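Local coordinates for probable cell division protein WhiA (Thermotoga maritima, PDB 3HYI) that is predicted to act in cell division and chromosome segregation, pairing a degenerate LAGLIDADG homing endonuclease domain with a DNA-binding helix-turn-helix domain, at residues G34-R39 with G117-G122; L17-F22 with R60-L65. All blocks are in the same frame, centred on the assembly; numbering follows the deposited sequence.

Interaction 1. Residues G34-R39 with G117-G122; sequences GFIKAR and GLFLSG
Gly34 and Gly117 meet backbone to backbone, their CA atoms 4.2 Å apart, and this is the tight end of the contact. A CB modelled on Gly34 would fall 2.9 Å from Leu118 N, a clash, which shows how closely the backbones meet. The helix axes accordingly approach to 7.5 Å and cross at -44°. Ser121 is the knob here, seated among Gly34, Phe35, Ala38 and Arg39. Its OG, turned between its own backbone N and carbonyl carbon (chi1 60°), bonds back to Gly117 O at 2.7 Å, which satisfies the buried hydroxyl within its own helix; Ser121 N reaches the same oxygen from the opposite face of the carbonyl. Ala38 CB presses against Ser121 OG at 3.1 Å. Phe35 leans over the other helix, its CD1 on Ser121 CB and its CZ against Leu120 CB. Toward the C-terminal ends the backbones are wider apart, with the CA atoms of Ala38 and Gly122 separated by 5.6 Å, and partly exposed Lys37 only grazes Leu118, CB to CD2 4.5 Å. The Arg39 chain, bent at chi2 (-62°), lays its guanidinium over Ser121 O, 3.3 Å above the plane, without a hydrogen bond. NH1 of Arg39 bonds instead to Ser52 O and His54 ND1. Losing the guanidinium to an alanine here would probably leave Ser52 O and His54 ND1 without this donor and Ser121 O without the group that lies over it. Close glycine contacts between two helices, each leading into its own four-stranded antiparallel sheet, are characteristic of the LAGLIDADG helix pair at the core of homing endonucleases.

Interaction 2. Residues L17-F22 with R60-L65; sequences LVNVPF and RRLLNL
Arg61 NH1 bonds to two backbone carbonyls of the 17-22 loop: Val20 O at 2.8 Å, in the carbonyl plane on a lone pair, and Val18 O at 3.1 Å, from above the carbonyl plane. Arg61 NH2 adds a weak bond to Val20 O. Asn64 ND2 approaches Val18 O from the opposite face at 3.2 Å, so that oxygen is gripped by two donors. With CG anti to the backbone N (chi1 -175°) and a bend at chi2 (65°), the Arg61 chain reaches the carbonyls of the type I turn from Leu17 to Val20, while Glu31 forms a salt bridge with NE. The guanidinium is sandwiched: Leu17 O lies over one face, and over the other Phe22 CE1 sits 3.3 Å above the plane, the ring and guanidinium planes only 11° apart. Farther out, Phe22 turns its edge to Leu65 CD1 and to Asn64 CB, the latter 3.8 Å from CZ. Val18 CG1 rests on Arg60 CB at 3.9 Å, on the more exposed side. An arginine of helix 56-68 thus hydrogen-bonds the carbonyls of a type I turn, joining the connection between helices 9-16 and 25-39 to that helix of the LAGLIDADG-like domain.

In the fold
The two interactions have centres 13 Å apart in the LAGLIDADG-like part of the chain, and their segments alternate: 17-22, 34-39, 60-65, 117-122. Interaction 1 joins helices 25-39 and 108-122, each followed directly by the first strand of a separate four-stranded antiparallel sheet; interaction 2 ties the loop preceding helix 25-39 to helix 56-68. They share an apolar boundary, where Leu120 CD1 packs on Arg61 CG at 3.5 Å and Phe35 CE2 on Leu65 CD2 at 3.9 Å. Helix 56-68 thus bears on both helices of the central pair: interaction 1 joins the two halves of the degenerate endonuclease fold, and the partly buried interaction 2 adjoins it on the side of helix 56-68.

Interaction 1. Residues G34-R39 with G117-G122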
loop_
_atom_site.group_PDB
_atom_site.type_symbol
_atom_site.label_atom_id
_atom_site.label_comp_id
_atom_site.label_asym_id
_atom_site.label_seq_id
_atom_site.Cartn_x
_atom_site.Cartn_y
_atom_site.Cartn_z
ATOM N N GLY A 34 -12.864 -4.301 -24.449
ATOM C CA GLY A 34 -11.972 -4.472 -23.305
ATOM C C GLY A 34 -11.915 -5.915 -22.837
ATOM O O GLY A 34 -10.836 -6.453 -22.603
ATOM N N PHE A 35 -13.087 -6.533 -22.700
ATOM C CA PHE A 35 -13.195 -7.967 -22.404
ATOM C C PHE A 35 -12.525 -8.804 -23.493
ATOM O O PHE A 35 -11.761 -9.726 -23.193
ATOM C CB PHE A 35 -14.666 -8.393 -22.294
ATOM C CG PHE A 35 -15.269 -8.208 -20.926
ATOM C CD1 PHE A 35 -15.280 -9.255 -20.012
ATOM C CD2 PHE A 35 -15.866 -7.006 -20.568
ATOM C CE1 PHE A 35 -15.853 -9.097 -18.749
ATOM C CE2 PHE A 35 -16.443 -6.841 -19.309
ATOM C CZ PHE A 35 -16.436 -7.890 -18.399
ATOM N N ILE A 36 -12.823 -8.480 -24.753
ATOM C CA ILE A 36 -12.273 -9.203 -25.903
ATOM C C ILE A 36 -10.749 -9.097 -25.970
ATOM O O ILE A 36 -10.063 -10.108 -26.122
ATOM C CB ILE A 36 -12.868 -8.698 -27.238
ATOM C CG1 ILE A 36 -14.353 -9.057 -27.340
ATOM C CG2 ILE A 36 -12.115 -9.295 -28.427
ATOM C CD1 ILE A 36 -15.030 -8.502 -28.578
ATOM N N LYS A 37 -10.227 -7.878 -25.860
ATOM C CA LYS A 37 -8.779 -7.655 -25.927
ATOM C C LYS A 37 -8.030 -8.349 -24.785
ATOM O O LYS A 37 -6.958 -8.919 -24.997
ATOM C CB LYS A 37 -8.455 -6.157 -25.916
ATOM C CG LYS A 37 -8.841 -5.396 -27.186
ATOM C CD LYS A 37 -8.191 -5.980 -28.430
ATOM C CE LYS A 37 -8.194 -4.981 -29.578
ATOM N NZ LYS A 37 -7.878 -5.629 -30.886
ATOM N N ALA A 38 -8.600 -8.302 -23.583
ATOM C CA ALA A 38 -7.955 -8.874 -22.400
ATOM C C ALA A 38 -8.079 -10.398 -22.324
ATOM O O ALA A 38 -7.087 -11.091 -22.090
ATOM C CB ALA A 38 -8.519 -8.238 -21.131
ATOM N N ARG A 39 -9.291 -10.915 -22.514
ATOM C CA ARG A 39 -9.565 -12.337 -22.263
ATOM C C ARG A 39 -10.339 -13.065 -23.368
ATOM O O ARG A 39 -10.777 -14.200 -23.172
ATOM C CB ARG A 39 -10.303 -12.480 -20.925
ATOM C CG ARG A 39 -9.439 -12.180 -19.698
ATOM C CD ARG A 39 -8.256 -13.145 -19.588
ATOM N NE ARG A 39 -7.498 -12.974 -18.349
ATOM C CZ ARG A 39 -7.876 -13.428 -17.154
ATOM N NH1 ARG A 39 -9.023 -14.082 -17.005
ATOM N NH2 ARG A 39 -7.103 -13.221 -16.093
ATOM N N GLY A 117 -13.821 -2.737 -18.890
ATOM C CA GLY A 117 -13.747 -4.069 -19.480
ATOM C C GLY A 117 -12.399 -4.736 -19.267
ATOM O O GLY A 117 -12.336 -5.906 -18.890
ATOM N N LEU A 118 -11.324 -3.988 -19.515
ATOM C CA LEU A 118 -9.956 -4.481 -19.300
ATOM C C LEU A 118 -9.726 -4.929 -17.859
ATOM O O LEU A 118 -9.133 -5.978 -17.611
ATOM C CB LEU A 118 -8.927 -3.401 -19.655
ATOM C CG LEU A 118 -8.615 -3.142 -21.131
ATOM C CD1 LEU A 118 -7.566 -2.042 -21.254
ATOM C CD2 LEU A 118 -8.138 -4.415 -21.830
ATOM N N PHE A 119 -10.198 -4.116 -16.920
ATOM C CA PHE A 119 -10.001 -4.358 -15.498
ATOM C C PHE A 119 -10.826 -5.530 -14.977
ATOM O O PHE A 119 -10.312 -6.378 -14.244
ATOM C CB PHE A 119 -10.352 -3.099 -14.702
ATOM C CG PHE A 119 -10.221 -3.270 -13.219
ATOM C CD1 PHE A 119 -11.342 -3.492 -12.431
ATOM C CD2 PHE A 119 -8.975 -3.225 -12.612
ATOM C CE1 PHE A 119 -11.225 -3.651 -11.066
ATOM C CE2 PHE A 119 -8.849 -3.387 -11.239
ATOM C CZ PHE A 119 -9.974 -3.598 -10.464
ATOM N N LEU A 120 -12.106 -5.560 -15.336
ATOM C CA LEU A 120 -12.991 -6.643 -14.912
ATOM C C LEU A 120 -12.471 -7.998 -15.379
ATOM O O LEU A 120 -12.380 -8.939 -14.589
ATOM C CB LEU A 120 -14.419 -6.425 -15.435
ATOM C CG LEU A 120 -15.315 -5.493 -14.613
ATOM C CD1 LEU A 120 -16.549 -5.136 -15.405
ATOM C CD2 LEU A 120 -15.702 -6.121 -13.270
ATOM N N SER A 121 -12.114 -8.083 -16.656
ATOM C CA SER A 121 -11.750 -9.356 -17.275
ATOM C C SER A 121 -10.345 -9.830 -16.889
ATOM O O SER A 121 -10.173 -10.966 -16.446
ATOM C CB SER A 121 -11.875 -9.263 -18.805
ATOM O OG SER A 121 -11.025 -8.265 -19.346
ATOM N N GLY A 122 -9.348 -8.962 -17.059
ATOM C CA GLY A 122 -7.951 -9.345 -16.846
ATOM C C GLY A 122 -7.187 -8.556 -15.798
ATOM O O GLY A 122 -5.988 -8.777 -15.610
#

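Interaction 2. Residues L17-F22 with R60-L65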
loop_
_atom_site.group_PDB
_atom_site.type_symbol
_atom_site.label_atom_id
_atom_site.label_comp_id
_atom_site.label_asym_id
_atom_site.label_seq_id
_atom_site.Cartn_x
_atom_site.Cartn_y
_atom_site.Cartn_z
ATOM N N LEU A 17 -19.105 -3.033 -9.980
ATOM C CA LEU A 17 -19.145 -2.670 -11.394
ATOM C C LEU A 17 -20.155 -3.461 -12.231
ATOM O O LEU A 17 -20.399 -3.113 -13.384
ATOM C CB LEU A 17 -17.750 -2.825 -11.996
ATOM C CG LEU A 17 -16.643 -2.019 -11.309
ATOM C CD1 LEU A 17 -15.294 -2.303 -11.956
ATOM C CD2 LEU A 17 -16.957 -0.526 -11.346
ATOM N N VAL A 18 -20.745 -4.506 -11.658
ATOM C CA VAL A 18 -21.628 -5.407 -12.410
ATOM C C VAL A 18 -22.870 -4.701 -12.977
ATOM O O VAL A 18 -23.339 -5.057 -14.060
ATOM C CB VAL A 18 -22.058 -6.626 -11.545
ATOM C CG1 VAL A 18 -23.110 -7.469 -12.261
ATOM C CG2 VAL A 18 -20.849 -7.480 -11.200
ATOM N N ASN A 19 -23.385 -3.705 -12.254
ATOM C CA ASN A 19 -24.600 -2.983 -12.655
ATOM C C ASN A 19 -24.396 -1.487 -12.929
ATOM O O ASN A 19 -25.360 -0.722 -12.939
ATOM C CB ASN A 19 -25.690 -3.172 -11.596
ATOM C CG ASN A 19 -26.167 -4.606 -11.509
ATOM O OD1 ASN A 19 -26.667 -5.163 -12.487
ATOM N ND2 ASN A 19 -26.017 -5.212 -10.336
ATOM N N VAL A 20 -23.151 -1.075 -13.160
ATOM C CA VAL A 20 -22.853 0.290 -13.605
ATOM C C VAL A 20 -23.631 0.573 -14.904
ATOM O O VAL A 20 -23.789 -0.322 -15.725
ATOM C CB VAL A 20 -21.327 0.485 -13.825
ATOM C CG1 VAL A 20 -21.035 1.729 -14.665
ATOM C CG2 VAL A 20 -20.609 0.563 -12.484
ATOM N N PRO A 21 -24.144 1.807 -15.082
ATOM C CA PRO A 21 -24.921 2.132 -16.288
ATOM C C PRO A 21 -24.271 1.783 -17.638
ATOM O O PRO A 21 -23.047 1.721 -17.752
ATOM C CB PRO A 21 -25.110 3.648 -16.180
ATOM C CG PRO A 21 -25.063 3.925 -14.731
ATOM C CD PRO A 21 -24.069 2.960 -14.163
ATOM N N PHE A 22 -25.113 1.550 -18.641
ATOM C CA PHE A 22 -24.673 1.359 -20.023
ATOM C C PHE A 22 -24.903 2.679 -20.756
ATOM O O PHE A 22 -26.021 2.982 -21.177
ATOM C CB PHE A 22 -25.449 0.211 -20.680
ATOM C CG PHE A 22 -25.497 -1.037 -19.844
ATOM C CD1 PHE A 22 -24.419 -1.911 -19.806
ATOM C CD2 PHE A 22 -26.617 -1.328 -19.081
ATOM C CE1 PHE A 22 -24.468 -3.060 -19.024
ATOM C CE2 PHE A 22 -26.670 -2.473 -18.299
ATOM C CZ PHE A 22 -25.593 -3.337 -18.271
ATOM N N ARG A 60 -20.699 -11.936 -14.972
ATOM C CA ARG A 60 -22.030 -11.329 -14.911
ATOM C C ARG A 60 -22.122 -10.021 -15.695
ATOM O O ARG A 60 -23.148 -9.738 -16.311
ATOM C CB ARG A 60 -22.435 -11.078 -13.462
ATOM C CG ARG A 60 -22.735 -12.343 -12.692
ATOM C CD ARG A 60 -23.511 -12.043 -11.427
ATOM N NE ARG A 60 -24.047 -13.267 -10.844
ATOM C CZ ARG A 60 -23.420 -14.039 -9.961
ATOM N NH1 ARG A 60 -22.207 -13.731 -9.520
ATOM N NH2 ARG A 60 -24.021 -15.133 -9.513
ATOM N N ARG A 61 -21.058 -9.226 -15.658
ATOM C CA ARG A 61 -20.995 -8.002 -16.449
ATOM C C ARG A 61 -21.016 -8.314 -17.940
ATOM O O ARG A 61 -21.714 -7.647 -18.704
ATOM C CB ARG A 61 -19.737 -7.196 -16.107
ATOM C CG ARG A 61 -19.658 -5.840 -16.796
ATOM C CD ARG A 61 -20.760 -4.917 -16.315
ATOM N NE ARG A 61 -20.676 -3.590 -16.919
ATOM C CZ ARG A 61 -21.600 -2.644 -16.796
ATOM N NH1 ARG A 61 -22.702 -2.870 -16.091
ATOM N NH2 ARG A 61 -21.425 -1.472 -17.393
ATOM N N LEU A 62 -20.246 -9.322 -18.344
ATOM C CA LEU A 62 -20.205 -9.750 -19.741
ATOM C C LEU A 62 -21.587 -10.174 -20.222
ATOM O O LEU A 62 -21.981 -9.850 -21.342
ATOM C CB LEU A 62 -19.213 -10.904 -19.925
ATOM C CG LEU A 62 -19.002 -11.422 -21.350
ATOM C CD1 LEU A 62 -18.460 -10.324 -22.256
ATOM C CD2 LEU A 62 -18.081 -12.640 -21.357
ATOM N N LEU A 63 -22.316 -10.898 -19.375
ATOM C CA LEU A 63 -23.671 -11.324 -19.713
ATOM C C LEU A 63 -24.612 -10.131 -19.844
ATOM O O LEU A 63 -25.465 -10.107 -20.734
ATOM C CB LEU A 63 -24.218 -12.317 -18.680
ATOM C CG LEU A 63 -23.572 -13.706 -18.626
ATOM C CD1 LEU A 63 -24.316 -14.590 -17.622
ATOM C CD2 LEU A 63 -23.529 -14.373 -19.993
ATOM N N ASN A 64 -24.454 -9.143 -18.966
ATOM C CA ASN A 64 -25.274 -7.931 -19.032
ATOM C C ASN A 64 -25.000 -7.089 -20.285
ATOM O O ASN A 64 -25.918 -6.477 -20.835
ATOM C CB ASN A 64 -25.085 -7.079 -17.776
ATOM C CG ASN A 64 -25.639 -7.743 -16.518
ATOM O OD1 ASN A 64 -26.400 -8.708 -16.586
ATOM N ND2 ASN A 64 -25.260 -7.211 -15.359
ATOM N N LEU A 65 -23.746 -7.058 -20.727
ATOM C CA LEU A 65 -23.376 -6.358 -21.964
ATOM C C LEU A 65 -23.995 -7.027 -23.186
ATOM O O LEU A 65 -24.547 -6.355 -24.059
ATOM C CB LEU A 65 -21.849 -6.306 -22.123
ATOM C CG LEU A 65 -21.090 -5.089 -21.576
ATOM C CD1 LEU A 65 -21.867 -4.357 -20.512
ATOM C CD2 LEU A 65 -19.735 -5.528 -21.036
#